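Serine-tRNA ligase (Naegleria fowleri, PDB 6BLJ) probably charges serine-specific tRNA with serine in the cytosol, activating the amino acid with ATP in a class II catalytic core that binds AMP. Local coordinates at residues K187-H191 against P396-E400; L198-A202 against Y215-L221; G240-T246 against K305-S310; T461-V467 against K479-F483. All blocks are in the same frame, centred on the assembly; numbering follows the deposited sequence.

Contact 1: K187-H191 against P396-E400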
loop_
_atom_site.group_PDB
_atom_site.type_symbol
_atom_site.label_atom_id
_atom_site.label_comp_id
_atom_site.label_asym_id
_atom_site.label_seq_id
_atom_site.Cartn_x
_atom_site.Cartn_y
_atom_site.Cartn_z
ATOM N N LYS A 187 7.059 -11.855 42.026
ATOM C CA LYS A 187 6.172 -11.737 40.876
ATOM C C LYS A 187 6.970 -11.886 39.586
ATOM O O LYS A 187 7.983 -11.204 39.398
ATOM C CB LYS A 187 5.447 -10.390 40.904
ATOM C CG LYS A 187 4.538 -10.155 39.700
ATOM C CD LYS A 187 3.755 -8.846 39.889
ATOM C CE LYS A 187 2.828 -8.560 38.710
ATOM N NZ LYS A 187 1.961 -7.376 38.974
ATOM N N CYS A 188 6.500 -12.760 38.693
ATOM C CA CYS A 188 7.176 -12.993 37.421
ATOM C C CYS A 188 7.278 -11.714 36.600
ATOM O O CYS A 188 6.307 -10.964 36.482
ATOM C CB CYS A 188 6.435 -14.055 36.609
ATOM S SG CYS A 188 6.681 -15.747 37.194
ATOM N N LEU A 189 8.461 -11.466 36.046
ATOM C CA LEU A 189 8.660 -10.352 35.129
ATOM C C LEU A 189 8.196 -10.722 33.719
ATOM O O LEU A 189 8.122 -11.891 33.348
ATOM C CB LEU A 189 10.133 -9.948 35.082
ATOM C CG LEU A 189 10.804 -9.456 36.368
ATOM C CD1 LEU A 189 12.282 -9.232 36.115
ATOM C CD2 LEU A 189 10.144 -8.158 36.787
ATOM N N LYS A 190 7.893 -9.688 32.942
ATOM C CA LYS A 190 7.554 -9.763 31.527
ATOM C C LYS A 190 8.816 -9.928 30.676
ATOM O O LYS A 190 9.895 -9.456 31.050
ATOM C CB LYS A 190 6.831 -8.468 31.134
ATOM C CG LYS A 190 5.893 -8.533 29.959
ATOM C CD LYS A 190 5.107 -7.215 29.851
ATOM C CE LYS A 190 4.361 -6.890 31.144
ATOM N NZ LYS A 190 3.099 -7.673 31.331
ATOM N N HIS A 191 8.660 -10.531 29.486
ATOM C CA HIS A 191 9.831 -10.855 28.659
ATOM C C HIS A 191 10.723 -9.637 28.377
ATOM O O HIS A 191 11.951 -9.743 28.434
ATOM C CB HIS A 191 9.388 -11.516 27.341
ATOM C CG HIS A 191 8.325 -10.765 26.599
ATOM N ND1 HIS A 191 8.602 -9.710 25.754
ATOM C CD2 HIS A 191 6.978 -10.920 26.578
ATOM C CE1 HIS A 191 7.472 -9.245 25.249
ATOM N NE2 HIS A 191 6.472 -9.962 25.733
ATOM N N PRO A 396 3.673 -16.269 32.105
ATOM C CA PRO A 396 3.382 -15.894 33.508
ATOM C C PRO A 396 3.639 -14.427 33.833
ATOM O O PRO A 396 3.197 -13.955 34.893
ATOM C CB PRO A 396 4.317 -16.806 34.331
ATOM C CG PRO A 396 5.455 -17.143 33.385
ATOM C CD PRO A 396 4.817 -17.198 31.990
ATOM N N GLY A 397 4.352 -13.701 32.985
ATOM C CA GLY A 397 4.518 -12.284 33.197
ATOM C C GLY A 397 3.490 -11.408 32.512
ATOM O O GLY A 397 3.590 -10.183 32.615
ATOM N N ALA A 398 2.512 -11.978 31.806
ATOM C CA ALA A 398 1.582 -11.142 31.051
ATOM C C ALA A 398 0.678 -10.336 31.967
ATOM O O ALA A 398 0.453 -10.684 33.131
ATOM C CB ALA A 398 0.696 -11.990 30.139
ATOM N N ASP A 399 0.127 -9.259 31.403
ATOM C CA ASP A 399 -0.929 -8.526 32.081
ATOM C C ASP A 399 -2.118 -9.453 32.283
ATOM O O ASP A 399 -2.367 -10.361 31.483
ATOM C CB ASP A 399 -1.346 -7.291 31.265
ATOM C CG ASP A 399 -0.205 -6.304 31.082
ATOM O OD1 ASP A 399 0.632 -6.199 32.005
ATOM O OD2 ASP A 399 -0.130 -5.652 30.014
ATOM N N GLU A 400 -2.858 -9.204 33.362
ATOM C CA GLU A 400 -3.970 -10.057 33.766
ATOM C C GLU A 400 -4.917 -10.322 32.603
ATOM O O GLU A 400 -5.275 -9.411 31.852
ATOM C CB GLU A 400 -4.708 -9.402 34.939
ATOM C CG GLU A 400 -5.777 -10.257 35.591
ATOM C CD GLU A 400 -6.389 -9.577 36.814
ATOM O OE1 GLU A 400 -6.379 -8.328 36.876
ATOM O OE2 GLU A 400 -6.851 -10.294 37.731
HETATM O O HOH W 1 3.370 -11.583 36.543
HETATM O O HOH W 2 4.773 -9.037 34.955
#

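Contact 2: L198-A202 against Y215-L221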
loop_
_atom_site.group_PDB
_atom_site.type_symbol
_atom_site.label_atom_id
_atom_site.label_comp_id
_atom_site.label_asym_id
_atom_site.label_seq_id
_atom_site.Cartn_x
_atom_site.Cartn_y
_atom_site.Cartn_z
ATOM N N LEU A 198 19.008 -8.913 31.202
ATOM C CA LEU A 198 20.106 -9.752 30.735
ATOM C C LEU A 198 21.114 -8.982 29.893
ATOM O O LEU A 198 22.181 -9.526 29.593
ATOM C CB LEU A 198 19.577 -10.936 29.918
ATOM C CG LEU A 198 18.712 -11.972 30.638
ATOM C CD1 LEU A 198 18.023 -12.895 29.631
ATOM C CD2 LEU A 198 19.536 -12.773 31.650
ATOM N N GLY A 199 20.811 -7.744 29.511
ATOM C CA GLY A 199 21.653 -7.046 28.555
ATOM C C GLY A 199 21.553 -7.606 27.151
ATOM O O GLY A 199 22.490 -7.463 26.366
ATOM N N GLY A 200 20.434 -8.236 26.808
ATOM C CA GLY A 200 20.360 -8.948 25.547
ATOM C C GLY A 200 19.474 -8.334 24.485
ATOM O O GLY A 200 19.291 -8.930 23.424
ATOM N N LEU A 201 18.890 -7.169 24.753
ATOM C CA LEU A 201 17.898 -6.610 23.847
ATOM C C LEU A 201 18.061 -5.107 23.772
ATOM O O LEU A 201 18.021 -4.425 24.803
ATOM C CB LEU A 201 16.477 -6.961 24.295
ATOM C CG LEU A 201 15.323 -6.381 23.475
ATOM C CD1 LEU A 201 15.398 -6.902 22.053
ATOM C CD2 LEU A 201 13.952 -6.710 24.109
ATOM N N ALA A 202 18.198 -4.590 22.552
ATOM C CA ALA A 202 18.352 -3.156 22.300
ATOM C C ALA A 202 17.243 -2.696 21.355
ATOM O O ALA A 202 17.432 -2.647 20.139
ATOM C CB ALA A 202 19.733 -2.864 21.726
ATOM N N TYR A 215 14.748 -4.243 16.347
ATOM C CA TYR A 215 15.483 -4.685 17.528
ATOM C C TYR A 215 16.846 -5.232 17.131
ATOM O O TYR A 215 17.018 -5.773 16.037
ATOM C CB TYR A 215 14.702 -5.765 18.325
ATOM C CG TYR A 215 14.478 -7.071 17.556
ATOM C CD1 TYR A 215 13.449 -7.179 16.613
ATOM C CD2 TYR A 215 15.274 -8.198 17.795
ATOM C CE1 TYR A 215 13.231 -8.375 15.905
ATOM C CE2 TYR A 215 15.055 -9.411 17.105
ATOM C CZ TYR A 215 14.041 -9.477 16.161
ATOM O OH TYR A 215 13.818 -10.637 15.467
ATOM N N PHE A 216 17.818 -5.076 18.032
ATOM C CA PHE A 216 19.027 -5.898 18.044
ATOM C C PHE A 216 18.932 -6.881 19.200
ATOM O O PHE A 216 18.504 -6.508 20.295
ATOM C CB PHE A 216 20.316 -5.086 18.253
ATOM C CG PHE A 216 20.678 -4.148 17.127
ATOM C CD1 PHE A 216 21.751 -4.438 16.275
ATOM C CD2 PHE A 216 20.015 -2.945 16.976
ATOM C CE1 PHE A 216 22.126 -3.537 15.254
ATOM C CE2 PHE A 216 20.369 -2.029 15.944
ATOM C CZ PHE A 216 21.431 -2.324 15.094
ATOM N N LEU A 217 19.337 -8.126 18.954
ATOM C CA LEU A 217 19.493 -9.133 19.996
ATOM C C LEU A 217 20.986 -9.330 20.245
ATOM O O LEU A 217 21.784 -9.333 19.298
ATOM C CB LEU A 217 18.823 -10.455 19.585
ATOM C CG LEU A 217 18.214 -11.356 20.669
ATOM C CD1 LEU A 217 17.011 -10.678 21.318
ATOM C CD2 LEU A 217 17.820 -12.728 20.107
ATOM N N LEU A 218 21.378 -9.456 21.528
ATOM C CA LEU A 218 22.798 -9.557 21.893
ATOM C C LEU A 218 23.104 -10.738 22.817
ATOM O O LEU A 218 22.302 -11.106 23.680
ATOM C CB LEU A 218 23.310 -8.278 22.595
ATOM C CG LEU A 218 23.297 -6.972 21.775
ATOM C CD1 LEU A 218 21.940 -6.324 21.883
ATOM C CD2 LEU A 218 24.389 -6.010 22.211
ATOM N N GLY A 219 24.312 -11.288 22.667
ATOM C CA GLY A 219 24.854 -12.197 23.673
ATOM C C GLY A 219 24.169 -13.550 23.701
ATOM O O GLY A 219 23.883 -14.158 22.662
ATOM N N ASP A 220 23.916 -14.048 24.915
ATOM C CA ASP A 220 23.429 -15.422 25.046
ATOM C C ASP A 220 22.052 -15.605 24.393
ATOM O O ASP A 220 21.731 -16.700 23.912
ATOM C CB ASP A 220 23.386 -15.820 26.523
ATOM C CG ASP A 220 24.782 -15.962 27.143
ATOM O OD1 ASP A 220 25.782 -16.129 26.415
ATOM O OD2 ASP A 220 24.882 -15.900 28.375
ATOM N N LEU A 221 21.239 -14.545 24.333
ATOM C CA LEU A 221 19.936 -14.657 23.676
ATOM C C LEU A 221 20.090 -14.974 22.192
ATOM O O LEU A 221 19.290 -15.732 21.624
ATOM C CB LEU A 221 19.147 -13.361 23.866
ATOM C CG LEU A 221 18.572 -13.119 25.268
ATOM C CD1 LEU A 221 17.742 -11.826 25.262
ATOM C CD2 LEU A 221 17.751 -14.314 25.763
#

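Contact 3: G240-T246 against K305-S310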
loop_
_atom_site.group_PDB
_atom_site.type_symbol
_atom_site.label_atom_id
_atom_site.label_comp_id
_atom_site.label_asym_id
_atom_site.label_seq_id
_atom_site.Cartn_x
_atom_site.Cartn_y
_atom_site.Cartn_z
ATOM N N GLY A 240 11.481 -37.414 9.828
ATOM C CA GLY A 240 11.322 -37.558 8.396
ATOM C C GLY A 240 10.933 -36.295 7.662
ATOM O O GLY A 240 10.518 -36.380 6.498
ATOM N N TYR A 241 11.055 -35.126 8.289
ATOM C CA TYR A 241 10.764 -33.867 7.611
ATOM C C TYR A 241 12.039 -33.344 6.956
ATOM O O TYR A 241 13.036 -33.097 7.637
ATOM C CB TYR A 241 10.164 -32.850 8.588
ATOM C CG TYR A 241 8.724 -33.160 8.968
ATOM C CD1 TYR A 241 8.408 -34.300 9.718
ATOM C CD2 TYR A 241 7.688 -32.304 8.606
ATOM C CE1 TYR A 241 7.086 -34.595 10.072
ATOM C CE2 TYR A 241 6.365 -32.580 8.960
ATOM C CZ TYR A 241 6.071 -33.728 9.695
ATOM O OH TYR A 241 4.764 -34.009 10.039
ATOM N N MET A 242 12.001 -33.192 5.638
ATOM C CA MET A 242 13.156 -32.730 4.870
ATOM C C MET A 242 13.460 -31.258 5.155
ATOM O O MET A 242 12.646 -30.385 4.843
ATOM C CB MET A 242 12.885 -32.941 3.383
ATOM C CG MET A 242 13.845 -32.224 2.478
ATOM S SD MET A 242 15.384 -33.116 2.297
ATOM C CE MET A 242 15.137 -33.749 0.639
ATOM N N PRO A 243 14.614 -30.933 5.741
ATOM C CA PRO A 243 14.959 -29.511 5.912
ATOM C C PRO A 243 15.019 -28.802 4.565
ATOM O O PRO A 243 15.536 -29.343 3.590
ATOM C CB PRO A 243 16.335 -29.551 6.588
ATOM C CG PRO A 243 16.413 -30.913 7.235
ATOM C CD PRO A 243 15.624 -31.828 6.341
ATOM N N ILE A 244 14.472 -27.588 4.508
ATOM C CA ILE A 244 14.518 -26.800 3.280
ATOM C C ILE A 244 14.622 -25.319 3.630
ATOM O O ILE A 244 13.796 -24.777 4.363
ATOM C CB ILE A 244 13.315 -27.097 2.350
ATOM C CG1 ILE A 244 13.396 -26.285 1.056
ATOM C CG2 ILE A 244 11.963 -26.891 3.051
ATOM C CD1 ILE A 244 12.356 -26.738 -0.005
ATOM N N TYR A 245 15.642 -24.665 3.080
ATOM C CA TYR A 245 15.875 -23.232 3.229
ATOM C C TYR A 245 15.403 -22.552 1.942
ATOM O O TYR A 245 15.699 -23.036 0.849
ATOM C CB TYR A 245 17.370 -22.985 3.476
ATOM C CG TYR A 245 17.838 -21.550 3.428
ATOM C CD1 TYR A 245 17.913 -20.772 4.591
ATOM C CD2 TYR A 245 18.239 -20.977 2.226
ATOM C CE1 TYR A 245 18.358 -19.442 4.545
ATOM C CE2 TYR A 245 18.668 -19.647 2.161
ATOM C CZ TYR A 245 18.737 -18.887 3.320
ATOM O OH TYR A 245 19.197 -17.583 3.238
ATOM N N THR A 246 14.648 -21.468 2.070
ATOM C CA THR A 246 13.901 -20.896 0.956
ATOM C C THR A 246 14.410 -19.515 0.538
ATOM O O THR A 246 15.105 -18.839 1.301
ATOM C CB THR A 246 12.416 -20.768 1.337
ATOM O OG1 THR A 246 12.247 -19.703 2.296
ATOM C CG2 THR A 246 11.906 -22.055 1.965
ATOM N N LYS A 305 7.077 -34.375 3.229
ATOM C CA LYS A 305 7.201 -33.652 4.489
ATOM C C LYS A 305 8.427 -32.747 4.438
ATOM O O LYS A 305 9.532 -33.212 4.133
ATOM C CB LYS A 305 7.317 -34.617 5.668
ATOM C CG LYS A 305 6.140 -35.597 5.860
ATOM C CD LYS A 305 6.422 -36.513 7.057
ATOM C CE LYS A 305 5.311 -37.527 7.294
ATOM N NZ LYS A 305 5.599 -38.359 8.496
ATOM N N TYR A 306 8.229 -31.458 4.713
ATOM C CA TYR A 306 9.305 -30.470 4.695
ATOM C C TYR A 306 9.415 -29.780 6.042
ATOM O O TYR A 306 8.404 -29.520 6.710
ATOM C CB TYR A 306 9.086 -29.413 3.608
ATOM C CG TYR A 306 9.466 -29.886 2.223
ATOM C CD1 TYR A 306 10.792 -30.126 1.895
ATOM C CD2 TYR A 306 8.502 -30.062 1.234
ATOM C CE1 TYR A 306 11.161 -30.566 0.620
ATOM C CE2 TYR A 306 8.861 -30.478 -0.051
ATOM C CZ TYR A 306 10.192 -30.728 -0.343
ATOM O OH TYR A 306 10.553 -31.148 -1.596
ATOM N N CYS A 307 10.654 -29.512 6.442
ATOM C CA CYS A 307 10.993 -28.717 7.622
ATOM C C CYS A 307 11.510 -27.387 7.084
ATOM O O CYS A 307 12.693 -27.251 6.784
ATOM C CB CYS A 307 12.060 -29.437 8.497
ATOM S SG CYS A 307 12.785 -28.360 9.748
ATOM N N GLY A 308 10.611 -26.412 6.941
ATOM C CA GLY A 308 10.975 -25.149 6.312
ATOM C C GLY A 308 11.665 -24.212 7.286
ATOM O O GLY A 308 11.306 -24.121 8.457
ATOM N N MET A 309 12.633 -23.469 6.767
ATOM C CA MET A 309 13.431 -22.566 7.581
ATOM C C MET A 309 13.558 -21.242 6.850
ATOM O O MET A 309 13.980 -21.228 5.689
ATOM C CB MET A 309 14.816 -23.184 7.809
ATOM C CG MET A 309 15.834 -22.302 8.473
ATOM S SD MET A 309 17.445 -23.127 8.378
ATOM C CE MET A 309 18.406 -21.956 9.352
ATOM N N SER A 310 13.246 -20.135 7.523
ATOM C CA SER A 310 13.442 -18.844 6.866
ATOM C C SER A 310 13.320 -17.736 7.895
ATOM O O SER A 310 12.744 -17.925 8.967
ATOM C CB SER A 310 12.416 -18.598 5.740
ATOM O OG SER A 310 11.132 -18.257 6.283
#

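Contact 4: T461-V467 against K479-F483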
loop_
_atom_site.group_PDB
_atom_site.type_symbol
_atom_site.label_atom_id
_atom_site.label_comp_id
_atom_site.label_asym_id
_atom_site.label_seq_id
_atom_site.Cartn_x
_atom_site.Cartn_y
_atom_site.Cartn_z
ATOM N N THR A 461 14.393 -16.608 37.115
ATOM C CA THR A 461 14.615 -16.659 38.553
ATOM C C THR A 461 14.857 -15.230 39.003
ATOM O O THR A 461 14.934 -14.320 38.172
ATOM C CB THR A 461 15.824 -17.540 38.905
ATOM O OG1 THR A 461 17.030 -16.791 38.712
ATOM C CG2 THR A 461 15.858 -18.790 38.022
ATOM N N PRO A 462 14.988 -14.976 40.313
ATOM C CA PRO A 462 15.376 -13.614 40.726
ATOM C C PRO A 462 16.751 -13.205 40.233
ATOM O O PRO A 462 17.063 -12.009 40.249
ATOM C CB PRO A 462 15.338 -13.678 42.260
ATOM C CG PRO A 462 14.368 -14.793 42.562
ATOM C CD PRO A 462 14.601 -15.804 41.474
ATOM N N GLU A 463 17.583 -14.156 39.795
ATOM C CA GLU A 463 18.967 -13.862 39.439
ATOM C C GLU A 463 19.234 -13.886 37.935
ATOM O O GLU A 463 20.287 -13.400 37.499
ATOM C CB GLU A 463 19.902 -14.879 40.111
ATOM C CG GLU A 463 19.839 -14.907 41.647
ATOM C CD GLU A 463 19.894 -13.537 42.291
ATOM O OE1 GLU A 463 20.704 -12.692 41.851
ATOM O OE2 GLU A 463 19.126 -13.305 43.251
ATOM N N GLY A 464 18.324 -14.440 37.141
ATOM C CA GLY A 464 18.558 -14.577 35.703
ATOM C C GLY A 464 17.555 -15.552 35.099
ATOM O O GLY A 464 16.401 -15.616 35.525
ATOM N N VAL A 465 18.016 -16.288 34.094
ATOM C CA VAL A 465 17.157 -17.197 33.328
ATOM C C VAL A 465 17.850 -18.548 33.191
ATOM O O VAL A 465 18.996 -18.615 32.725
ATOM C CB VAL A 465 16.829 -16.640 31.927
ATOM C CG1 VAL A 465 15.929 -17.648 31.137
ATOM C CG2 VAL A 465 16.194 -15.256 32.018
ATOM N N ASN A 466 17.164 -19.615 33.606
ATOM C CA ASN A 466 17.634 -20.973 33.347
ATOM C C ASN A 466 17.485 -21.315 31.860
ATOM O O ASN A 466 16.504 -20.932 31.216
ATOM C CB ASN A 466 16.840 -21.980 34.183
ATOM C CG ASN A 466 17.102 -21.838 35.672
ATOM O OD1 ASN A 466 18.243 -21.711 36.098
ATOM N ND2 ASN A 466 16.041 -21.901 36.474
ATOM N N VAL A 467 18.461 -22.034 31.317
ATOM C CA VAL A 467 18.366 -22.549 29.942
ATOM C C VAL A 467 17.595 -23.868 29.952
ATOM O O VAL A 467 17.974 -24.791 30.693
ATOM C CB VAL A 467 19.756 -22.741 29.344
ATOM C CG1 VAL A 467 19.651 -23.366 27.946
ATOM C CG2 VAL A 467 20.504 -21.403 29.301
ATOM N N LYS A 479 24.132 -23.320 31.115
ATOM C CA LYS A 479 22.974 -23.678 31.924
ATOM C C LYS A 479 22.181 -22.477 32.430
ATOM O O LYS A 479 21.009 -22.638 32.794
ATOM C CB LYS A 479 23.407 -24.525 33.121
ATOM C CG LYS A 479 23.876 -25.915 32.739
ATOM C CD LYS A 479 24.311 -26.694 33.968
ATOM C CE LYS A 479 24.997 -27.993 33.588
ATOM N NZ LYS A 479 24.158 -29.175 33.957
ATOM N N PHE A 480 22.784 -21.294 32.479
ATOM C CA PHE A 480 22.173 -20.166 33.162
ATOM C C PHE A 480 22.686 -18.870 32.554
ATOM O O PHE A 480 23.873 -18.747 32.246
ATOM C CB PHE A 480 22.461 -20.238 34.672
ATOM C CG PHE A 480 21.830 -19.128 35.479
ATOM C CD1 PHE A 480 20.462 -19.118 35.734
ATOM C CD2 PHE A 480 22.615 -18.119 36.023
ATOM C CE1 PHE A 480 19.875 -18.098 36.483
ATOM C CE2 PHE A 480 22.045 -17.102 36.781
ATOM C CZ PHE A 480 20.671 -17.088 37.010
ATOM N N ILE A 481 21.780 -17.916 32.367
ATOM C CA ILE A 481 22.116 -16.571 31.914
ATOM C C ILE A 481 21.809 -15.613 33.060
ATOM O O ILE A 481 20.645 -15.460 33.454
ATOM C CB ILE A 481 21.322 -16.177 30.660
ATOM C CG1 ILE A 481 21.287 -17.305 29.630
ATOM C CG2 ILE A 481 21.911 -14.912 30.036
ATOM C CD1 ILE A 481 20.322 -16.979 28.483
ATOM N N LYS A 482 22.839 -14.953 33.581
ATOM C CA LYS A 482 22.702 -14.113 34.761
ATOM C C LYS A 482 22.275 -12.696 34.389
ATOM O O LYS A 482 22.735 -12.133 33.396
ATOM C CB LYS A 482 24.021 -14.076 35.534
ATOM C CG LYS A 482 23.968 -13.370 36.889
ATOM C CD LYS A 482 25.365 -13.337 37.546
ATOM C CE LYS A 482 25.312 -12.820 38.980
ATOM N NZ LYS A 482 24.629 -11.500 39.042
ATOM N N PHE A 483 21.396 -12.115 35.205
ATOM C CA PHE A 483 21.056 -10.709 35.041
ATOM C C PHE A 483 22.308 -9.846 35.123
ATOM O O PHE A 483 23.192 -10.083 35.947
ATOM C CB PHE A 483 20.055 -10.277 36.119
ATOM C CG PHE A 483 18.648 -10.768 35.878
ATOM C CD1 PHE A 483 18.148 -10.855 34.589
ATOM C CD2 PHE A 483 17.816 -11.103 36.938
ATOM C CE1 PHE A 483 16.854 -11.287 34.358
ATOM C CE2 PHE A 483 16.515 -11.538 36.714
ATOM C CZ PHE A 483 16.032 -11.619 35.421
HETATM O O HOH W 3 21.748 -11.848 39.061
#

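Contact 1: K187-H191 against P396-E400
K190 reaches from the loop before helix 191-197 across to the loop 396-400, and its ammonium group joins G397 to D399. CG stands anti to the backbone N (chi1 -154°), and the chain then bends at its third and fourth torsions, curling around the carbonyl of G397. CB lies 4.0 Å from G397 O and CG 3.9 Å from the same oxygen. CE closes in as well, and NZ completes the approach with a hydrogen bond of 2.9 Å to G397 O, the donor tilted modestly from the carbonyl plane. The same NZ forms a salt bridge of 3.0 Å to D399 OD1, met from above the carboxylate plane, with the two side chains crossing at about a right angle.

Both segments are irregular loops at the edge of the class II synthetase core: 396-400 links the antiparallel strands 387-394 and 404-412 of the large sheet, and K190 is the N-cap residue of helix 191-197. E457 of helix 448-458 bonds G397 N and H191 N, one carboxylate oxygen to each, tying the two loops to a common helix.

G397 packs its CA close against the backbone of the other loop, 3.6 Å from L189 O. Beside it, C188 SG rests 3.9 Å from P396 CB. Two waters fill in the polar side: one lies between C188 O and P396 O, the other between C188 O and G397 O, each near enough to hydrogen-bond both. D399 also packs on F34 of the second subunit.

Contact 2: L198-A202 against Y215-L221
L201 holds CG anti to its backbone N (chi1 177°), which swings CD1 over the neighbouring strand to 3.6 Å from F216 O and 4.0 Å from Y215 CB. Y215 has CG wedged between its own N and carbonyl carbon (chi1 64°), a rotation that carries the ring away from L201 and leaves CB to make the touch. Its hydroxyl ends on Q332 O, and the side chain lies about 7 Å from the bound AMP. L217 shares the face of L201 on the two-stranded antiparallel sheet. On the other face A202 CB sits against F216 CB and, at 4.1 Å, L218 CD1.

The backbones are joined at both ends of this short pairing. A202 and F216 form the hydrogen-bonded pair, A202 N to F216 O at 3.0 Å and F216 N to A202 O at 3.2 Å, both nearly straight at hydrogen. L201 and L217 are the non-hydrogen-bonded pair. Beyond them L218 N gives a 2.9 Å bond to G200 O, which also receives the CA-H of L217.

G199, with positive phi, closes helix 191-197 in a Schellman motif, and L221 CD1 packs close on CA and O of G200. L198 CD1 meets L221 CD2 crosswise at 4.1 Å. L217 and L218 pair further with a strand of the third subunit, and F291 of the third subunit meets the F216 ring edge-to-face. Directional main-chain bonds thus set the register, while apolar packing fills in around them; A202, F216 and L218 face the neighbouring subunit.

Contact 3: G240-T246 against K305-S310
K305 lays its aliphatic chain over one face of the Y241 ring: CB stands 3.9 Å from the ring centroid in a CH-pi contact, and CD follows at 3.6 Å from CE1. The fully extended lysine (all torsions beyond CG near 180°) runs on past the ring. Y306 O approaches the edge of the same ring, 3.4 Å from CD2. Further along, I244 CG2 presses obliquely on Y306 CD1 at 3.6 Å, on the face of the sheet that M242 shares.

Strand 242-245 runs parallel to strand 304-313 as the last strand of this chain's part of the large mixed sheet of the class II core. Four bonds zigzag between them: M242 N to K305 O, C307 N to M242 O at 2.7 Å, I244 N to C307 O, and M309 N to I244 O at 3.0 Å. C307 CB fits against Y241 CB.

Further out, E355 OE2 takes both K305 NZ and Y241 OH, holding both partners of the CH-pi contact by their polar ends. Helix 220-238 covers C307 and M309. Y245 OH bonds E334 and Q332 of the third subunit, whose strand also pairs with I244 and Y245.

Contact 4: T461-V467 against K479-F483
A two-stranded antiparallel hairpin close to the C-terminus, strands 464-466 and 480-482, carries this contact; its short axes run at 174° to each other. V465 and I481 make the hydrogen-bonded pair, V465 N to I481 O at 2.8 Å with the donor in the carbonyl plane, and I481 N to V465 O in return. V467 N to K479 O and F483 N to E463 O extend the pairing at its two ends.

G464 is where the aromatic side chains gather. F483 lies flat beneath it, the glycine CA 3.6 Å from the ring centroid and 4° off the normal, a CH-pi contact over the middle of the face; P462 O sits at the ring's edge. F480 turns CG anti to its own N (chi1 -178°), which folds its ring back across the strand so that CZ comes to 3.5 Å from G464 CA. T461 OG1 touches the edge of that ring, while N466 OD1 approaches CD1 obliquely at 3.4 Å. I481 O crowds G464 CA as well, at 3.2 Å.

T461 OG1 also accepts E463 N at 2.9 Å, the bond of an ST turn leading into the strand. Water 3 donates to E463 O and OE1 and accepts from K482 NZ, bridging E463 OE1 and K482 NZ, which are 5.0 Å apart and not in direct contact. On the inner face V467 CG2 meets I481 CG1, near L198 and M224, and K197 makes a cation-pi contact with F483. The pattern is that of a hairpin laid on helices 191-197 and 220-238 by its V465, V467 and I481 face.

How the contacts relate
Contacts 1, 2 and 4 gather on one flank of the chain. Contact 4 is about 14 Å from contact 2 and about 16 Å from contact 1, centre to centre. Contacts 2 and 4 touch directly: L198 CD2 lies 3.4 Å from I481 O, and D220 OD2 packs on I481 CG2. Helix 191-197 runs from contact 1 into contact 2 and also lies under contact 4. Contact 3 stands apart, its centre about 27 Å from that of contact 2, although helix 220-238 joins them, and both meet the third subunit. The AMP is about 7 Å from the Y215 side chain of contact 2 and about 10 Å from that of S310 of contact 3.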